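Local structure of caprin-2 (Danio rerio, 4OUS) at residues F45-T50 / L100-G105; N71-E76 / Q107-L112. The protein probably takes part in canonical Wnt signaling through its C1q domain, a jelly-roll module found here in an assembly of three chains. The protein carries 1 engineered substitution. All coordinates share one frame; numbering follows the deposited sequence.

Contacts 1 and 2 adjoin each other in a single C1q domain, their centres about 13 Å apart. Contact 1 lies about 16 Å from the centre of the chain, where two connections between the sheets meet; contact 2 is nearer the middle, at about 8 Å. Residues 103-106 lead from strand 93-102 of contact 1 straight into strand 107-114 of contact 2. Sheet bonding joins them at F45 N, 2.8 Å from V108 O, a probable backbone hydrogen bond, and the side chains of T46 and Q107 probably add one, T46 OG1 to Q107 NE2 3.1 Å. Across the sandwich, L102 CD2 packs 3.7 Å from R74 CG. Both contacts also touch the second subunit.

Contact 1 (F45-T50 / L100-G105)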
loop_
_atom_site.group_PDB
_atom_site.type_symbol
_atom_site.label_atom_id
_atom_site.label_comp_id
_atom_site.label_asym_id
_atom_site.label_seq_id
_atom_site.Cartn_x
_atom_site.Cartn_y
_atom_site.Cartn_z
ATOM N N PHE A 45 1.265 18.569 0.158
ATOM C CA PHE A 45 -0.021 18.650 -0.519
ATOM C C PHE A 45 -0.913 19.636 0.220
ATOM O O PHE A 45 -1.078 19.515 1.432
ATOM C CB PHE A 45 -0.681 17.274 -0.549
ATOM C CG PHE A 45 -2.094 17.294 -1.054
ATOM C CD1 PHE A 45 -2.353 17.383 -2.408
ATOM C CD2 PHE A 45 -3.162 17.231 -0.177
ATOM C CE1 PHE A 45 -3.652 17.398 -2.884
ATOM C CE2 PHE A 45 -4.465 17.242 -0.647
ATOM C CZ PHE A 45 -4.708 17.329 -2.000
ATOM N N THR A 46 -1.486 20.597 -0.495
ATOM C CA THR A 46 -2.434 21.518 0.116
ATOM C C THR A 46 -3.845 21.159 -0.319
ATOM O O THR A 46 -4.121 21.014 -1.510
ATOM C CB THR A 46 -2.117 22.971 -0.256
ATOM O OG1 THR A 46 -0.801 23.288 0.210
ATOM C CG2 THR A 46 -3.107 23.923 0.394
ATOM N N CYS A 47 -4.737 21.009 0.653
ATOM C CA CYS A 47 -6.123 20.688 0.360
ATOM C C CYS A 47 -6.828 21.856 -0.323
ATOM O O CYS A 47 -6.906 22.939 0.252
ATOM C CB CYS A 47 -6.852 20.325 1.647
ATOM S SG CYS A 47 -8.597 20.031 1.435
ATOM N N PRO A 48 -7.361 21.641 -1.538
ATOM C CA PRO A 48 -8.054 22.727 -2.245
ATOM C C PRO A 48 -9.544 22.804 -1.941
ATOM O O PRO A 48 -10.192 23.784 -2.305
ATOM C CB PRO A 48 -7.845 22.363 -3.710
ATOM C CG PRO A 48 -7.868 20.867 -3.697
ATOM C CD PRO A 48 -7.183 20.460 -2.405
ATOM N N ALA A 49 -10.078 21.767 -1.307
ATOM C CA ALA A 49 -11.507 21.667 -1.074
ATOM C C ALA A 49 -11.754 20.664 0.029
ATOM O O ALA A 49 -11.224 19.554 0.003
ATOM C CB ALA A 49 -12.237 21.258 -2.345
ATOM N N THR A 50 -12.542 21.069 1.012
ATOM C CA THR A 50 -12.870 20.197 2.123
ATOM C C THR A 50 -13.435 18.885 1.587
ATOM O O THR A 50 -14.227 18.878 0.644
ATOM C CB THR A 50 -13.847 20.906 3.067
ATOM O OG1 THR A 50 -13.183 22.054 3.612
ATOM C CG2 THR A 50 -14.302 19.998 4.194
ATOM N N LEU A 100 -8.215 10.463 5.084
ATOM C CA LEU A 100 -8.328 11.593 5.995
ATOM C C LEU A 100 -9.393 12.575 5.563
ATOM O O LEU A 100 -9.539 12.870 4.377
ATOM C CB LEU A 100 -7.003 12.344 6.090
ATOM C CG LEU A 100 -5.768 11.555 6.516
ATOM C CD1 LEU A 100 -4.558 12.472 6.509
ATOM C CD2 LEU A 100 -5.960 10.919 7.885
ATOM N N GLN A 101 -10.113 13.103 6.548
ATOM C CA GLN A 101 -11.005 14.230 6.352
ATOM C C GLN A 101 -10.183 15.504 6.424
ATOM O O GLN A 101 -9.634 15.826 7.477
ATOM C CB GLN A 101 -12.100 14.240 7.419
ATOM C CG GLN A 101 -13.044 15.423 7.331
ATOM C CD GLN A 101 -13.921 15.364 6.102
ATOM O OE1 GLN A 101 -14.531 14.335 5.808
ATOM N NE2 GLN A 101 -13.985 16.468 5.368
ATOM N N LEU A 102 -10.095 16.228 5.314
ATOM C CA LEU A 102 -9.320 17.461 5.265
ATOM C C LEU A 102 -10.229 18.663 5.099
ATOM O O LEU A 102 -11.320 18.562 4.539
ATOM C CB LEU A 102 -8.312 17.435 4.119
ATOM C CG LEU A 102 -7.283 16.306 4.116
ATOM C CD1 LEU A 102 -6.374 16.463 2.912
ATOM C CD2 LEU A 102 -6.479 16.284 5.402
ATOM N N PHE A 103 -9.753 19.803 5.584
ATOM C CA PHE A 103 -10.393 21.085 5.341
ATOM C C PHE A 103 -9.540 21.882 4.388
ATOM O O PHE A 103 -8.318 21.731 4.380
ATOM C CB PHE A 103 -10.588 21.847 6.643
ATOM C CG PHE A 103 -11.545 21.188 7.572
ATOM C CD1 PHE A 103 -12.879 21.558 7.578
ATOM C CD2 PHE A 103 -11.123 20.184 8.428
ATOM C CE1 PHE A 103 -13.777 20.947 8.430
ATOM C CE2 PHE A 103 -12.015 19.570 9.284
ATOM C CZ PHE A 103 -13.345 19.951 9.284
ATOM N N GLN A 104 -10.177 22.724 3.583
ATOM C CA GLN A 104 -9.442 23.555 2.644
ATOM C C GLN A 104 -8.307 24.277 3.362
ATOM O O GLN A 104 -8.505 24.879 4.420
ATOM C CB GLN A 104 -10.370 24.557 1.960
ATOM C CG GLN A 104 -9.666 25.382 0.895
ATOM C CD GLN A 104 -10.603 26.300 0.142
ATOM O OE1 GLN A 104 -11.823 26.180 0.246
ATOM N NE2 GLN A 104 -10.035 27.222 -0.627
ATOM N N GLY A 105 -7.112 24.182 2.797
ATOM C CA GLY A 105 -5.946 24.821 3.378
ATOM C C GLY A 105 -5.078 23.897 4.215
ATOM O O GLY A 105 -3.909 24.201 4.451
HETATM O O HOH W 1 -13.818 23.799 0.644
#
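T50 lies against the turn that follows strand 93-102, and its side chain meets L102, F103 and Q104 in succession. Starting at the root, T50 CB sits 3.7 Å from L102 O, the same carbonyl that receives a CA-H...O contact from T50 CA. The side chain then forks. With chi1 at -63°, OG1 lies beside the threonine's own backbone N and accepts the amide of Q104, T50 OG1 to Q104 N 3.1 Å, at an N-H...O angle of 156°. The methyl branch goes the other way: T50 CG2 rests 3.3 Å from L102 O, and approaches the F103 ring obliquely, 4.0 Å from F103 CD1. The amide end of Q101 also touches this methyl.

Q104 returns the contact. Its extended chain passes P48, where Q104 CD is 3.5 Å from P48 O, and OE1 takes a hydrogen bond from a water that in turn accepts from T50 N, bridging the two turns. Next along, G105 N donates to C47 O at 2.8 Å, nearly straight at 171°; the positive phi of G105 would jam a CB against the preceding carbonyl, so glycine fits here.

Beneath these polar links lies an apolar layer. C47 SG packs 3.7 Å from L102 CB, while L102 CD1 meets the edge of the F45 ring at F45 CE2, 4.1 Å away. Y53 and F55 of strand 51-60 continue this layer on L102, and F8 meets F45 ring to ring.

Residues 47-50 carry the chain from strand 44-46 in one sheet to strand 51-60 in the other, and 103-106 carry it from strand 93-102 to strand 107-114. Two such sheet-to-sheet connections, laced together at one end of a beta sandwich, fit the jelly-roll topology of the C1q/TNF fold.

Contact 2 (N71-E76 / Q107-L112); sequences NLMRNE and QVWLRL
An antiparallel strand pair of the C1q domain brings N71 opposite R111 and M73 opposite W109, both hydrogen-bonded pairs. R111 holds N71 side-on: R111 NE and NH2 each lie 2.9 Å from OD1 of N71, which sits in the guanidinium plane. Both nitrogens come from the same face of the amide, whose plane is turned 69° from the guanidinium; NH2 stands well above that plane. N71 ND2 goes to S81 OG, and W122 of the second subunit packs on both residues. M73 SD lies over one guanidinium face.

M73 also lies over the indole of W109. Its CB is 3.5 Å from the centroid of the five-membered ring, a CH-pi contact, and SD adds a more distant Met-aromatic one. On the reverse of this sheet, facing the core of the jelly-roll sandwich, L72 CD1 fits between V108 CG1 and L110 CD2, 3.6 Å from each, with F55 and F57 of the opposing sheet beyond.

W109 has CG between its backbone N and carbonyl carbon (chi1 52°), which carries the indole over M73 so that W109 NE1 donates to a lone pair of N75 O, 2.9 Å away. A leucine here would probably leave N75 O without that N-H and M73 CB without its aromatic face. Just past the strand end, N75 OD1 accepts the backbone amide of Q107, Q107 N lying 2.9 Å away, while N75 N donates to Q107 O.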
loop_
_atom_site.group_PDB
_atom_site.type_symbol
_atom_site.label_atom_id
_atom_site.label_comp_id
_atom_site.label_asym_id
_atom_site.label_seq_id
_atom_site.Cartn_x
_atom_site.Cartn_y
_atom_site.Cartn_z
ATOM N N ASN A 71 6.630 9.705 9.274
ATOM C CA ASN A 71 5.290 10.099 9.707
ATOM C C ASN A 71 4.529 10.749 8.561
ATOM O O ASN A 71 5.061 11.642 7.892
ATOM C CB ASN A 71 5.321 11.104 10.866
ATOM C CG ASN A 71 6.250 10.702 11.986
ATOM O OD1 ASN A 71 7.266 11.368 12.225
ATOM N ND2 ASN A 71 5.903 9.636 12.700
ATOM N N LEU A 72 3.275 10.347 8.370
ATOM C CA LEU A 72 2.347 11.109 7.544
ATOM C C LEU A 72 1.725 12.181 8.431
ATOM O O LEU A 72 1.066 11.865 9.425
ATOM C CB LEU A 72 1.265 10.214 6.946
ATOM C CG LEU A 72 0.215 10.930 6.092
ATOM C CD1 LEU A 72 0.769 11.363 4.748
ATOM C CD2 LEU A 72 -1.045 10.069 5.918
ATOM N N MET A 73 1.983 13.434 8.084
ATOM C CA MET A 73 1.566 14.596 8.853
ATOM C C MET A 73 0.364 15.263 8.226
ATOM O O MET A 73 0.279 15.368 7.000
ATOM C CB MET A 73 2.700 15.619 8.926
ATOM C CG MET A 73 4.043 15.062 9.364
ATOM S SD MET A 73 4.062 14.493 11.083
ATOM C CE MET A 73 3.784 16.034 11.948
ATOM N N ARG A 74 -0.551 15.742 9.061
ATOM C CA ARG A 74 -1.562 16.687 8.613
ATOM C C ARG A 74 -1.372 17.928 9.473
ATOM O O ARG A 74 -1.538 17.881 10.698
ATOM C CB ARG A 74 -2.977 16.118 8.735
ATOM C CG ARG A 74 -4.058 17.012 8.144
ATOM C CD ARG A 74 -4.631 17.995 9.159
ATOM N NE ARG A 74 -5.544 17.362 10.105
ATOM C CZ ARG A 74 -5.292 17.161 11.393
ATOM N NH1 ARG A 74 -6.222 16.595 12.151
ATOM N NH2 ARG A 74 -4.129 17.512 11.928
ATOM N N ASN A 75 -1.002 19.024 8.821
ATOM C CA ASN A 75 -0.530 20.228 9.504
ATOM C C ASN A 75 0.617 19.825 10.444
ATOM O O ASN A 75 1.647 19.367 9.949
ATOM C CB ASN A 75 -1.694 20.956 10.184
ATOM C CG ASN A 75 -2.723 21.432 9.165
ATOM O OD1 ASN A 75 -2.387 21.658 7.999
ATOM N ND2 ASN A 75 -3.972 21.572 9.589
ATOM N N GLU A 76 0.470 19.953 11.758
ATOM C CA GLU A 76 1.569 19.613 12.667
ATOM C C GLU A 76 1.338 18.302 13.435
ATOM O O GLU A 76 2.045 18.013 14.404
ATOM C CB GLU A 76 1.798 20.765 13.659
ATOM C CG GLU A 76 0.669 20.942 14.662
ATOM C CD GLU A 76 0.442 22.384 15.086
ATOM O OE1 GLU A 76 1.366 23.208 14.937
ATOM O OE2 GLU A 76 -0.676 22.691 15.556
ATOM N N GLN A 107 -2.568 20.972 5.146
ATOM C CA GLN A 107 -1.428 20.447 4.410
ATOM C C GLN A 107 -1.051 19.054 4.881
ATOM O O GLN A 107 -1.040 18.772 6.082
ATOM C CB GLN A 107 -0.251 21.406 4.528
ATOM C CG GLN A 107 -0.513 22.711 3.787
ATOM C CD GLN A 107 0.673 23.640 3.787
ATOM O OE1 GLN A 107 1.351 23.793 4.800
ATOM N NE2 GLN A 107 0.932 24.272 2.649
ATOM N N VAL A 108 -0.770 18.177 3.926
ATOM C CA VAL A 108 -0.407 16.806 4.227
ATOM C C VAL A 108 0.974 16.561 3.627
ATOM O O VAL A 108 1.243 16.962 2.488
ATOM C CB VAL A 108 -1.454 15.814 3.679
ATOM C CG1 VAL A 108 -1.018 14.379 3.915
ATOM C CG2 VAL A 108 -2.814 16.073 4.324
ATOM N N TRP A 109 1.857 15.942 4.402
ATOM C CA TRP A 109 3.256 15.827 4.022
ATOM C C TRP A 109 3.894 14.678 4.784
ATOM O O TRP A 109 3.326 14.189 5.765
ATOM C CB TRP A 109 4.002 17.145 4.288
ATOM C CG TRP A 109 3.848 17.714 5.683
ATOM C CD1 TRP A 109 2.739 18.332 6.200
ATOM C CD2 TRP A 109 4.844 17.744 6.714
ATOM N NE1 TRP A 109 2.986 18.737 7.487
ATOM C CE2 TRP A 109 4.269 18.387 7.827
ATOM C CE3 TRP A 109 6.163 17.287 6.802
ATOM C CZ2 TRP A 109 4.967 18.583 9.019
ATOM C CZ3 TRP A 109 6.859 17.490 7.982
ATOM C CH2 TRP A 109 6.258 18.130 9.076
ATOM N N LEU A 110 5.051 14.225 4.313
ATOM C CA LEU A 110 5.795 13.179 4.995
ATOM C C LEU A 110 6.987 13.762 5.729
ATOM O O LEU A 110 7.733 14.590 5.190
ATOM C CB LEU A 110 6.278 12.112 4.020
ATOM C CG LEU A 110 5.205 11.345 3.250
ATOM C CD1 LEU A 110 5.859 10.329 2.331
ATOM C CD2 LEU A 110 4.225 10.661 4.173
ATOM N N ARG A 111 7.159 13.312 6.964
ATOM C CA ARG A 111 8.276 13.694 7.804
ATOM C C ARG A 111 9.252 12.533 7.945
ATOM O O ARG A 111 8.855 11.409 8.279
ATOM C CB ARG A 111 7.786 14.128 9.187
ATOM C CG ARG A 111 8.893 14.652 10.081
ATOM C CD ARG A 111 8.349 15.237 11.361
ATOM N NE ARG A 111 7.859 14.203 12.260
ATOM C CZ ARG A 111 7.465 14.446 13.505
ATOM N NH1 ARG A 111 7.498 15.685 13.980
ATOM N NH2 ARG A 111 7.044 13.454 14.277
ATOM N N LEU A 112 10.529 12.822 7.705
ATOM C CA LEU A 112 11.608 11.903 8.001
ATOM C C LEU A 112 11.966 12.087 9.463
ATOM O O LEU A 112 12.645 13.045 9.823
ATOM C CB LEU A 112 12.810 12.168 7.095
ATOM C CG LEU A 112 14.017 11.265 7.310
ATOM C CD1 LEU A 112 13.653 9.805 7.125
ATOM C CD2 LEU A 112 15.146 11.661 6.372
#